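Local coordinates for protein involved in catabolism of external DNA (Legionella pneumophila subsp. pneumophila, PDB 2OO3) that probably methylates N6 of an adenine in 23S ribosomal RNA, using S-adenosyl-L-methionine as the methyl donor, at residues R25-L30 against I107-S112; E173-I178 against E207-K212; T259-T262 against S268-Y271. All coordinates share one frame; numbering follows the deposited sequence.

Contact 1 (R25-L30 against I107-S112); sequences RLLAYL and INQLRS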
ATOM      1  N   ARG A  25       0.664  -7.198  -5.689  1.00  6.17           N
ATOM      2  CA  ARG A  25      -0.336  -8.094  -6.307  1.00  5.78           C
ATOM      3  C   ARG A  25      -1.217  -7.254  -7.226  1.00  6.48           C
ATOM      4  O   ARG A  25      -1.572  -7.686  -8.341  1.00  5.98           O
ATOM      5  CB  ARG A  25      -1.177  -8.807  -5.230  1.00  6.00           C
ATOM      6  CG  ARG A  25      -0.324  -9.673  -4.278  1.00  9.85           C
ATOM      7  CD  ARG A  25      -0.139 -11.129  -4.740  1.00 15.97           C
ATOM      8  NE  ARG A  25      -0.116 -11.389  -6.181  1.00 14.92           N
ATOM      9  CZ  ARG A  25       0.976 -11.664  -6.899  1.00 15.42           C
ATOM     10  NH1 ARG A  25       2.180 -11.667  -6.367  1.00 18.01           N
ATOM     11  NH2 ARG A  25       0.864 -11.906  -8.178  1.00 16.53           N
ATOM     12  N   LEU A  26      -1.511  -6.018  -6.801  1.00  5.27           N
ATOM     13  CA  LEU A  26      -2.324  -5.116  -7.626  1.00  5.65           C
ATOM     14  C   LEU A  26      -1.580  -4.751  -8.907  1.00  6.91           C
ATOM     15  O   LEU A  26      -2.170  -4.766  -9.981  1.00  6.82           O
ATOM     16  CB  LEU A  26      -2.731  -3.849  -6.842  1.00  5.45           C
ATOM     17  CG  LEU A  26      -3.667  -4.145  -5.642  1.00  4.48           C
ATOM     18  CD1 LEU A  26      -3.880  -2.860  -4.881  1.00  6.69           C
ATOM     19  CD2 LEU A  26      -5.040  -4.735  -6.133  1.00  4.32           C
ATOM     20  N   LEU A  27      -0.286  -4.459  -8.783  1.00  7.15           N
ATOM     21  CA  LEU A  27       0.566  -4.102  -9.930  1.00  8.28           C
ATOM     22  C   LEU A  27       0.724  -5.268 -10.904  1.00  8.41           C
ATOM     23  O   LEU A  27       0.588  -5.089 -12.113  1.00  8.16           O
ATOM     24  CB  LEU A  27       1.937  -3.618  -9.462  1.00  7.77           C
ATOM     25  CG  LEU A  27       1.924  -2.242  -8.739  1.00  9.10           C
ATOM     26  CD1 LEU A  27       3.284  -2.043  -8.115  1.00  9.81           C
ATOM     27  CD2 LEU A  27       1.596  -1.088  -9.653  1.00  9.81           C
ATOM     28  N   ALA A  28       0.951  -6.463 -10.351  1.00  8.47           N
ATOM     29  CA  ALA A  28       1.041  -7.697 -11.125  1.00  9.15           C
ATOM     30  C   ALA A  28      -0.224  -7.946 -11.929  1.00 10.16           C
ATOM     31  O   ALA A  28      -0.136  -8.420 -13.071  1.00  9.94           O
ATOM     32  CB  ALA A  28       1.337  -8.897 -10.227  1.00  9.07           C
ATOM     33  N   TYR A  29      -1.394  -7.622 -11.367  1.00  9.54           N
ATOM     34  CA  TYR A  29      -2.646  -7.862 -12.106  1.00 10.87           C
ATOM     35  C   TYR A  29      -2.831  -6.864 -13.216  1.00 10.32           C
ATOM     36  O   TYR A  29      -3.142  -7.231 -14.371  1.00 10.05           O
ATOM     37  CB  TYR A  29      -3.862  -7.735 -11.205  1.00 12.06           C
ATOM     38  CG  TYR A  29      -5.172  -7.924 -11.962  1.00 14.68           C
ATOM     39  CD1 TYR A  29      -5.620  -9.206 -12.297  1.00 15.16           C
ATOM     40  CD2 TYR A  29      -5.972  -6.821 -12.336  1.00 13.07           C
ATOM     41  CE1 TYR A  29      -6.837  -9.398 -12.968  1.00 16.13           C
ATOM     42  CE2 TYR A  29      -7.188  -6.995 -13.009  1.00 12.70           C
ATOM     43  CZ  TYR A  29      -7.621  -8.293 -13.304  1.00 16.48           C
ATOM     44  OH  TYR A  29      -8.829  -8.506 -13.971  1.00 19.39           O
ATOM     45  N   LEU A  30      -2.666  -5.589 -12.866  1.00  9.25           N
ATOM     46  CA  LEU A  30      -3.015  -4.521 -13.805  1.00  8.87           C
ATOM     47  C   LEU A  30      -2.106  -4.467 -15.007  1.00  9.44           C
ATOM     48  O   LEU A  30      -2.539  -4.072 -16.097  1.00  8.93           O
ATOM     49  CB  LEU A  30      -3.059  -3.166 -13.103  1.00  8.65           C
ATOM     50  CG  LEU A  30      -4.270  -2.918 -12.197  1.00  9.10           C
ATOM     51  CD1 LEU A  30      -4.100  -1.557 -11.537  1.00 11.59           C
ATOM     52  CD2 LEU A  30      -5.531  -2.953 -12.984  1.00  9.76           C
ATOM     53  N   ILE A 107       8.023   1.356  -9.445  1.00 10.51           N
ATOM     54  CA  ILE A 107       8.975   1.553 -10.516  1.00 10.61           C
ATOM     55  C   ILE A 107       9.505   0.207 -10.992  1.00 11.78           C
ATOM     56  O   ILE A 107       9.775   0.023 -12.168  1.00 12.13           O
ATOM     57  CB  ILE A 107      10.115   2.514 -10.058  1.00 10.32           C
ATOM     58  CG1 ILE A 107       9.577   3.944  -9.955  1.00  7.72           C
ATOM     59  CG2 ILE A 107      11.216   2.522 -11.067  1.00 13.81           C
ATOM     60  CD1 ILE A 107      10.522   4.967  -9.174  1.00 10.64           C
ATOM     61  N   ASN A 108       9.610  -0.759 -10.088  1.00 12.08           N
ATOM     62  CA  ASN A 108      10.061  -2.082 -10.503  1.00 13.34           C
ATOM     63  C   ASN A 108       9.056  -2.866 -11.324  1.00 13.42           C
ATOM     64  O   ASN A 108       9.439  -3.506 -12.301  1.00 16.29           O
ATOM     65  CB  ASN A 108      10.554  -2.920  -9.312  1.00 12.81           C
ATOM     66  CG  ASN A 108      12.034  -2.757  -9.094  1.00 15.59           C
ATOM     67  OD1 ASN A 108      12.854  -3.427  -9.747  1.00 15.79           O
ATOM     68  ND2 ASN A 108      12.397  -1.812  -8.235  1.00 12.21           N
ATOM     69  N   GLN A 109       7.785  -2.822 -10.955  1.00 11.25           N
ATOM     70  CA  GLN A 109       6.782  -3.607 -11.656  1.00  9.77           C
ATOM     71  C   GLN A 109       6.070  -2.951 -12.854  1.00  9.10           C
ATOM     72  O   GLN A 109       5.504  -3.655 -13.721  1.00  8.64           O
ATOM     73  CB  GLN A 109       5.742  -4.046 -10.647  1.00 10.44           C
ATOM     74  CG  GLN A 109       6.117  -5.361  -9.957  1.00 12.06           C
ATOM     75  CD  GLN A 109       5.077  -5.710  -8.949  1.00 13.59           C
ATOM     76  OE1 GLN A 109       4.967  -5.037  -7.938  1.00 16.43           O
ATOM     77  NE2 GLN A 109       4.251  -6.692  -9.251  1.00 13.64           N
ATOM     78  N   LEU A 110       6.053  -1.630 -12.886  1.00  8.38           N
ATOM     79  CA  LEU A 110       5.388  -0.915 -13.966  1.00  8.80           C
ATOM     80  C   LEU A 110       6.228  -0.918 -15.238  1.00  8.90           C
ATOM     81  O   LEU A 110       7.374  -1.380 -15.214  1.00  7.38           O
ATOM     82  CB  LEU A 110       4.999   0.508 -13.525  1.00  8.58           C
ATOM     83  CG  LEU A 110       3.810   0.511 -12.539  1.00  9.23           C
ATOM     84  CD1 LEU A 110       3.530   1.927 -12.046  1.00 11.86           C
ATOM     85  CD2 LEU A 110       2.570  -0.033 -13.186  1.00  8.98           C
ATOM     86  N   ARG A 111       5.648  -0.423 -16.341  1.00  8.64           N
ATOM     87  CA  ARG A 111       6.286  -0.520 -17.657  1.00  9.72           C
ATOM     88  C   ARG A 111       6.641   0.864 -18.202  1.00 10.82           C
ATOM     89  O   ARG A 111       6.145   1.884 -17.713  1.00 10.53           O
ATOM     90  CB  ARG A 111       5.339  -1.262 -18.612  1.00  9.65           C
ATOM     91  CG  ARG A 111       4.955  -2.581 -18.008  1.00 10.78           C
ATOM     92  CD  ARG A 111       3.572  -3.024 -18.305  1.00 13.78           C
ATOM     93  NE  ARG A 111       2.517  -2.033 -18.076  1.00 13.19           N
ATOM     94  CZ  ARG A 111       1.301  -2.179 -18.591  1.00 12.42           C
ATOM     95  NH1 ARG A 111       1.056  -3.272 -19.311  1.00 12.91           N
ATOM     96  NH2 ARG A 111       0.349  -1.265 -18.419  1.00  9.81           N
ATOM     97  N   SER A 112       7.480   0.898 -19.235  1.00 11.22           N
ATOM     98  CA  SER A 112       7.852   2.164 -19.850  1.00 11.89           C
ATOM     99  C   SER A 112       6.653   2.930 -20.354  1.00 11.50           C
ATOM    100  O   SER A 112       6.696   4.167 -20.388  1.00 10.93           O
ATOM    101  CB  SER A 112       8.842   1.945 -21.000  1.00 13.83           C
ATOM    102  OG  SER A 112       8.340   0.982 -21.907  1.00 16.40           O
TER

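Contact 2 (E173-I178 against E207-K212); sequences EEYKEI and EQFLRK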
ATOM      1  N   GLU A 173      -8.439  14.180  11.951  1.00 12.83           N
ATOM      2  CA  GLU A 173      -9.306  14.616  10.851  1.00 13.72           C
ATOM      3  C   GLU A 173      -9.033  13.859   9.541  1.00 12.43           C
ATOM      4  O   GLU A 173      -9.891  13.817   8.672  1.00 12.78           O
ATOM      5  CB  GLU A 173      -9.210  16.134  10.658  1.00 14.70           C
ATOM      6  CG  GLU A 173      -9.778  16.970  11.862  1.00 20.01           C
ATOM      7  CD  GLU A 173      -8.901  16.957  13.158  1.00 25.31           C
ATOM      8  OE1 GLU A 173      -7.656  16.755  13.070  1.00 23.53           O
ATOM      9  OE2 GLU A 173      -9.487  17.172  14.269  1.00 28.04           O
ATOM     10  N   GLU A 174      -7.848  13.256   9.413  1.00 11.76           N
ATOM     11  CA  GLU A 174      -7.514  12.441   8.224  1.00 11.76           C
ATOM     12  C   GLU A 174      -8.498  11.292   7.999  1.00 11.13           C
ATOM     13  O   GLU A 174      -8.715  10.847   6.856  1.00 10.63           O
ATOM     14  CB  GLU A 174      -6.087  11.918   8.322  1.00 11.02           C
ATOM     15  CG  GLU A 174      -5.046  13.050   8.246  1.00 14.21           C
ATOM     16  CD  GLU A 174      -3.608  12.532   8.243  1.00 14.02           C
ATOM     17  OE1 GLU A 174      -3.285  11.699   7.360  1.00 15.27           O
ATOM     18  OE2 GLU A 174      -2.813  12.952   9.132  1.00 15.58           O
ATOM     19  N   TYR A 175      -9.103  10.806   9.089  1.00 10.59           N
ATOM     20  CA  TYR A 175     -10.034   9.680   8.995  1.00 10.20           C
ATOM     21  C   TYR A 175     -11.351  10.077   8.320  1.00 10.11           C
ATOM     22  O   TYR A 175     -12.117   9.218   7.895  1.00  9.79           O
ATOM     23  CB  TYR A 175     -10.344   9.130  10.381  1.00  9.91           C
ATOM     24  CG  TYR A 175      -9.247   8.323  11.030  1.00  7.97           C
ATOM     25  CD1 TYR A 175      -9.151   6.941  10.818  1.00 10.23           C
ATOM     26  CD2 TYR A 175      -8.353   8.923  11.890  1.00  7.58           C
ATOM     27  CE1 TYR A 175      -8.155   6.178  11.464  1.00  9.19           C
ATOM     28  CE2 TYR A 175      -7.337   8.185  12.516  1.00 11.22           C
ATOM     29  CZ  TYR A 175      -7.253   6.821  12.318  1.00  9.83           C
ATOM     30  OH  TYR A 175      -6.256   6.125  12.968  1.00  8.37           O
ATOM     31  N   LYS A 176     -11.633  11.376   8.266  1.00 11.13           N
ATOM     32  CA  LYS A 176     -12.759  11.873   7.455  1.00 11.97           C
ATOM     33  C   LYS A 176     -12.332  12.565   6.166  1.00 11.64           C
ATOM     34  O   LYS A 176     -13.060  12.484   5.167  1.00 11.55           O
ATOM     35  CB  LYS A 176     -13.721  12.757   8.261  1.00 13.46           C
ATOM     36  CG  LYS A 176     -13.118  13.908   8.917  1.00 18.03           C
ATOM     37  CD  LYS A 176     -14.215  14.917   9.291  1.00 25.90           C
ATOM     38  CE  LYS A 176     -13.596  16.287   9.599  1.00 28.81           C
ATOM     39  NZ  LYS A 176     -13.080  16.280  10.999  1.00 31.55           N
ATOM     40  N   GLU A 177     -11.162  13.219   6.167  1.00 11.13           N
ATOM     41  CA  GLU A 177     -10.664  13.840   4.923  1.00 11.13           C
ATOM     42  C   GLU A 177     -10.467  12.806   3.804  1.00  9.97           C
ATOM     43  O   GLU A 177     -10.797  13.038   2.652  1.00  9.01           O
ATOM     44  CB  GLU A 177      -9.347  14.543   5.177  1.00 11.68           C
ATOM     45  CG  GLU A 177      -9.504  15.791   6.035  1.00 15.92           C
ATOM     46  CD  GLU A 177      -8.194  16.352   6.535  1.00 19.04           C
ATOM     47  OE1 GLU A 177      -7.130  15.744   6.272  1.00 20.40           O
ATOM     48  OE2 GLU A 177      -8.228  17.422   7.190  1.00 21.42           O
ATOM     49  N   ILE A 178      -9.893  11.666   4.169  1.00  9.11           N
ATOM     50  CA  ILE A 178      -9.495  10.658   3.192  1.00  7.99           C
ATOM     51  C   ILE A 178     -10.689  10.056   2.463  1.00  7.53           C
ATOM     52  O   ILE A 178     -10.715  10.102   1.239  1.00  7.77           O
ATOM     53  CB  ILE A 178      -8.546   9.579   3.831  1.00  8.22           C
ATOM     54  CG1 ILE A 178      -7.190  10.229   4.145  1.00  9.05           C
ATOM     55  CG2 ILE A 178      -8.408   8.356   2.942  1.00  6.30           C
ATOM     56  CD1 ILE A 178      -6.430  10.799   2.935  1.00 10.52           C
ATOM     57  N   GLU A 207     -13.762   2.616  12.637  1.00  7.80           N
ATOM     58  CA  GLU A 207     -15.113   2.250  12.234  1.00  7.91           C
ATOM     59  C   GLU A 207     -15.843   3.412  11.535  1.00  8.17           C
ATOM     60  O   GLU A 207     -16.661   3.183  10.628  1.00  8.01           O
ATOM     61  CB  GLU A 207     -15.939   1.743  13.428  1.00  9.16           C
ATOM     62  CG  GLU A 207     -15.545   0.332  13.951  1.00 12.33           C
ATOM     63  CD  GLU A 207     -15.710  -0.768  12.879  1.00 17.93           C
ATOM     64  OE1 GLU A 207     -16.581  -0.649  12.006  1.00 23.79           O
ATOM     65  OE2 GLU A 207     -14.945  -1.741  12.875  1.00 23.36           O
ATOM     66  N   GLN A 208     -15.565   4.651  11.960  1.00  7.32           N
ATOM     67  CA  GLN A 208     -16.169   5.822  11.303  1.00  7.46           C
ATOM     68  C   GLN A 208     -15.604   6.034   9.897  1.00  6.86           C
ATOM     69  O   GLN A 208     -16.333   6.391   8.953  1.00  7.42           O
ATOM     70  CB  GLN A 208     -15.999   7.074  12.153  1.00  6.14           C
ATOM     71  CG  GLN A 208     -16.908   7.051  13.433  1.00  8.01           C
ATOM     72  CD  GLN A 208     -16.479   8.101  14.438  1.00  7.88           C
ATOM     73  OE1 GLN A 208     -16.803   9.273  14.276  1.00 10.54           O
ATOM     74  NE2 GLN A 208     -15.729   7.687  15.474  1.00  5.14           N
ATOM     75  N   PHE A 209     -14.304   5.823   9.777  1.00  7.30           N
ATOM     76  CA  PHE A 209     -13.607   5.819   8.478  1.00  7.35           C
ATOM     77  C   PHE A 209     -14.232   4.748   7.574  1.00  8.15           C
ATOM     78  O   PHE A 209     -14.638   5.030   6.435  1.00  8.33           O
ATOM     79  CB  PHE A 209     -12.110   5.542   8.735  1.00  6.15           C
ATOM     80  CG  PHE A 209     -11.289   5.248   7.485  1.00  8.47           C
ATOM     81  CD1 PHE A 209     -10.717   6.284   6.751  1.00  6.68           C
ATOM     82  CD2 PHE A 209     -11.071   3.927   7.069  1.00  7.77           C
ATOM     83  CE1 PHE A 209      -9.932   6.009   5.591  1.00 10.40           C
ATOM     84  CE2 PHE A 209     -10.309   3.648   5.905  1.00  8.95           C
ATOM     85  CZ  PHE A 209      -9.743   4.688   5.179  1.00  7.11           C
ATOM     86  N   LEU A 210     -14.340   3.522   8.088  1.00  8.14           N
ATOM     87  CA  LEU A 210     -14.874   2.421   7.287  1.00  8.86           C
ATOM     88  C   LEU A 210     -16.351   2.641   6.832  1.00  9.67           C
ATOM     89  O   LEU A 210     -16.725   2.236   5.726  1.00  9.61           O
ATOM     90  CB  LEU A 210     -14.732   1.090   8.045  1.00  8.55           C
ATOM     91  CG  LEU A 210     -13.315   0.534   8.244  1.00  8.31           C
ATOM     92  CD1 LEU A 210     -13.371  -0.713   9.093  1.00  7.28           C
ATOM     93  CD2 LEU A 210     -12.638   0.247   6.876  1.00  7.41           C
ATOM     94  N   ARG A 211     -17.170   3.311   7.649  1.00 10.02           N
ATOM     95  CA  ARG A 211     -18.565   3.573   7.261  1.00 10.28           C
ATOM     96  C   ARG A 211     -18.599   4.519   6.059  1.00 10.19           C
ATOM     97  O   ARG A 211     -19.383   4.311   5.113  1.00 10.38           O
ATOM     98  CB  ARG A 211     -19.389   4.142   8.429  1.00 10.65           C
ATOM     99  CG  ARG A 211     -20.893   4.454   8.069  1.00 11.35           C
ATOM    100  CD  ARG A 211     -21.704   4.887   9.316  1.00 13.15           C
ATOM    101  NE  ARG A 211     -21.845   3.815  10.311  1.00 19.27           N
ATOM    102  CZ  ARG A 211     -22.725   2.810  10.235  1.00 22.39           C
ATOM    103  NH1 ARG A 211     -23.567   2.722   9.210  1.00 22.78           N
ATOM    104  NH2 ARG A 211     -22.755   1.882  11.182  1.00 21.60           N
ATOM    105  N   LYS A 212     -17.735   5.529   6.072  1.00  8.63           N
ATOM    106  CA  LYS A 212     -17.610   6.430   4.919  1.00  9.25           C
ATOM    107  C   LYS A 212     -17.067   5.708   3.681  1.00  8.93           C
ATOM    108  O   LYS A 212     -17.581   5.916   2.599  1.00  8.92           O
ATOM    109  CB  LYS A 212     -16.724   7.653   5.224  1.00  9.39           C
ATOM    110  CG  LYS A 212     -17.218   8.509   6.362  1.00 11.51           C
ATOM    111  CD  LYS A 212     -18.736   8.683   6.321  1.00 20.68           C
ATOM    112  CE  LYS A 212     -19.147   9.928   5.573  1.00 25.50           C
ATOM    113  NZ  LYS A 212     -20.594  10.212   5.805  1.00 29.03           N
TER

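Contact 3 (T259-T262 against S268-Y271); sequences TLTT and SSSY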
ATOM      1  N   THR A 259      -0.441 -16.714   5.540  1.00 10.45           N
ATOM      2  CA  THR A 259       1.017 -16.823   5.699  1.00  9.44           C
ATOM      3  C   THR A 259       1.582 -15.819   6.717  1.00  8.89           C
ATOM      4  O   THR A 259       2.379 -16.187   7.594  1.00  8.49           O
ATOM      5  CB  THR A 259       1.764 -16.696   4.340  1.00  9.44           C
ATOM      6  OG1 THR A 259       1.237 -17.671   3.444  1.00 11.21           O
ATOM      7  CG2 THR A 259       3.222 -16.959   4.493  1.00  9.23           C
ATOM      8  N   LEU A 260       1.181 -14.557   6.607  1.00  8.41           N
ATOM      9  CA  LEU A 260       1.687 -13.524   7.532  1.00  8.37           C
ATOM     10  C   LEU A 260       1.359 -13.789   9.029  1.00  8.55           C
ATOM     11  O   LEU A 260       2.163 -13.486   9.931  1.00  7.89           O
ATOM     12  CB  LEU A 260       1.196 -12.135   7.088  1.00  7.78           C
ATOM     13  CG  LEU A 260       1.772 -11.687   5.731  1.00  6.86           C
ATOM     14  CD1 LEU A 260       1.240 -10.304   5.423  1.00  6.39           C
ATOM     15  CD2 LEU A 260       3.338 -11.678   5.788  1.00  5.64           C
ATOM     16  N   THR A 261       0.181 -14.343   9.298  1.00  9.69           N
ATOM     17  CA  THR A 261      -0.190 -14.639  10.679  1.00 10.24           C
ATOM     18  C   THR A 261       0.693 -15.756  11.239  1.00 11.67           C
ATOM     19  O   THR A 261       0.739 -15.922  12.453  1.00 13.05           O
ATOM     20  CB  THR A 261      -1.658 -15.040  10.857  1.00 10.59           C
ATOM     21  OG1 THR A 261      -1.924 -16.251  10.143  1.00 11.06           O
ATOM     22  CG2 THR A 261      -2.605 -13.951  10.353  1.00  9.20           C
ATOM     23  N   THR A 262       1.391 -16.513  10.385  1.00 11.44           N
ATOM     24  CA  THR A 262       2.362 -17.488  10.902  1.00 12.98           C
ATOM     25  C   THR A 262       3.691 -16.819  11.316  1.00 13.63           C
ATOM     26  O   THR A 262       4.465 -17.411  12.049  1.00 14.18           O
ATOM     27  CB  THR A 262       2.653 -18.660   9.924  1.00 13.34           C
ATOM     28  OG1 THR A 262       3.444 -18.212   8.813  1.00 14.26           O
ATOM     29  CG2 THR A 262       1.352 -19.298   9.410  1.00 13.60           C
ATOM     30  N   SER A 268      -1.647 -16.126  17.915  1.00 18.22           N
ATOM     31  CA  SER A 268      -2.592 -15.090  18.402  1.00 17.34           C
ATOM     32  C   SER A 268      -3.090 -14.110  17.331  1.00 15.19           C
ATOM     33  O   SER A 268      -4.188 -13.544  17.440  1.00 15.32           O
ATOM     34  CB  SER A 268      -1.968 -14.293  19.551  1.00 17.64           C
ATOM     35  OG  SER A 268      -1.737 -15.116  20.677  1.00 22.55           O
ATOM     36  N   SER A 269      -2.277 -13.893  16.308  1.00 13.23           N
ATOM     37  CA  SER A 269      -2.633 -12.929  15.268  1.00 11.56           C
ATOM     38  C   SER A 269      -3.773 -13.484  14.429  1.00 11.58           C
ATOM     39  O   SER A 269      -4.027 -14.709  14.434  1.00 10.07           O
ATOM     40  CB  SER A 269      -1.418 -12.584  14.395  1.00 12.11           C
ATOM     41  OG  SER A 269      -0.970 -13.726  13.680  1.00 10.75           O
ATOM     42  N   SER A 270      -4.513 -12.589  13.761  1.00  9.78           N
ATOM     43  CA  SER A 270      -5.678 -12.999  12.963  1.00  9.88           C
ATOM     44  C   SER A 270      -5.789 -12.048  11.778  1.00  9.53           C
ATOM     45  O   SER A 270      -5.096 -11.038  11.740  1.00  9.72           O
ATOM     46  CB  SER A 270      -6.977 -12.972  13.781  1.00  9.09           C
ATOM     47  OG  SER A 270      -7.259 -11.655  14.253  1.00 11.03           O
ATOM     48  N   TYR A 271      -6.660 -12.381  10.839  1.00  8.80           N
ATOM     49  CA  TYR A 271      -6.908 -11.551   9.665  1.00  9.43           C
ATOM     50  C   TYR A 271      -8.394 -11.682   9.357  1.00 10.50           C
ATOM     51  O   TYR A 271      -9.083 -12.614   9.837  1.00  9.04           O
ATOM     52  CB  TYR A 271      -6.044 -12.016   8.453  1.00  9.97           C
ATOM     53  CG  TYR A 271      -6.535 -13.301   7.806  1.00 10.52           C
ATOM     54  CD1 TYR A 271      -7.503 -13.269   6.799  1.00 11.99           C
ATOM     55  CD2 TYR A 271      -6.035 -14.554   8.205  1.00 10.74           C
ATOM     56  CE1 TYR A 271      -7.981 -14.447   6.206  1.00 13.08           C
ATOM     57  CE2 TYR A 271      -6.508 -15.753   7.614  1.00 13.70           C
ATOM     58  CZ  TYR A 271      -7.473 -15.680   6.622  1.00 16.01           C
ATOM     59  OH  TYR A 271      -7.958 -16.837   6.034  1.00 14.42           O
TER

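Contact 1 (R25-L30 against I107-S112)
Q109, the last residue of helix 102-109, lays its side chain against L27 and A28 of helix 14-30, joining two helices on one face of the Rossmann-like sheet of a class I methyltransferase. Its chain runs extended beyond CG (chi2 178°), which carries the amide across the gap. The two ends of that amide then meet different surroundings. OE1 lies over the L27 side chain, 3.4 Å from L27 CD1 and 3.7 Å from L27 CB; it is buried here and has no polar partner in the model. NE2 approaches A28, coming within 3.8 Å of A28 CB, but its hydrogen bond goes one turn back along the helix to the carbonyl oxygen of T24. The bond to T24 is consistent with the amide's orientation, nitrogen toward the helix backbone and oxygen toward L27. The neighbouring A28 N is also a donor, so its 3.5 Å approach to Q109 NE2 is a contact without a bond.

At L110 the chain leaves helical geometry. Its CD2 meets CD2 of L27 at 3.8 Å, the two side chains crossing at about a right angle, while L110 also packs on L116 of strand 115-119. R111 then reaches the chain that follows helix 14-30: NE pairs with D114, NH1 bonds to the carbonyl oxygen of K33, and NH2 to that of K35.

Contact 2 (E173-I178 against E207-K212)
F209 drives the edge of its phenyl ring into the first turns of helix 174-188, overlapping the backbone of Y175 and the side chain of I178. With CG anti to the backbone N (chi1 169°), the ring projects straight out from helix 203-216 toward its neighbour. CD1 of F209 comes to 3.4 Å from the carbonyl oxygen of Y175, which lies close to the ring plane, so the oxygen meets the rim of C-H groups and not the pi face. Such an approach is probably mildly favourable, since the rim of a phenyl ring carries slight positive charge. P179, four residues on from Y175, has no N-H to give this carbonyl, consistent with its meeting the ring edge instead. Further along the same edge, CE1 of F209 touches CG2 of I178 at 3.9 Å.

The tyrosine side chain turns to the other end of the phenylalanine. CD1 of Y175 stands 3.9 Å from CB of F209, with that methylene near the plane of the tyrosine ring, and the two side chains cross at about a right angle. The contact is made by the F209 methylene, not by ring on ring; each ring meets another aromatic, Y169 for Y175 and Y198 for F209.

Helix 174-188 belongs to the beta-alpha-beta crossover from strand 161-165 to strand 193-200, and helix 203-216 leads on from that second strand to 220-226. P179 of helix 174-188 packs against F209 as well. Both helices rest on strand 193-200, where I178 and F209 share V196 and Y175 touches P199.

Contact 3 (T259-T262 against S268-Y271)
The last turns of helix 249-263 pass beside the chain entering strand 270-275, bringing the CA atoms of T261 and S269 to 5.5 Å from each other. Within the helical segment, T259 O accepts two bonds from T262: one from its backbone N at 3.0 Å and a short one of 2.6 Å from OG1, which lies in the carbonyl plane.

T261 and S269 both point their CB toward the opposite segment. S269 OG lies 3.2 Å from T261 CB and 3.0 Å from T261 O, a snug fit in which the hydroxyl bonds not to T261 but to the carbonyl oxygen of F264, in the connecting turn. T261 OG1 likewise turns back into its own helix, to E258 O. The helix and turn complete a crossover between strands 237-243 and 270-275, which flank strand 220-226 on its two sides; S270 joins this sheet through backbone bonds to H226.

In T261, CG2 is anti to the carbonyl carbon, which turns the methyl group toward both the S270 backbone and the Y271 ring. It lies 4.0 Å from S270 C and meets the edge of the tyrosine ring at CD2, 4.1 Å away.

In the fold
The three contacts do not touch: the centres of contacts 1 and 2 are about 28 Å apart, and the centre of contact 3 lies about 26 Å from each. Contacts 1 and 2 lie on opposite faces of the sheet, judging by the alternating strand 193-200 residues they use, L193 and C195 against V196. Contact 3 ties to the face of contact 1, since L260 packs on V17 and I18 of helix 14-30. Contact 2 approaches the predicted S-adenosyl-L-methionine site, with the I178 side chain about 4 Å from that of H43. In contact 1, the L27 side chain is about 8 Å from that of S102, another predicted ligand residue. Contact 3 is remote from these sites.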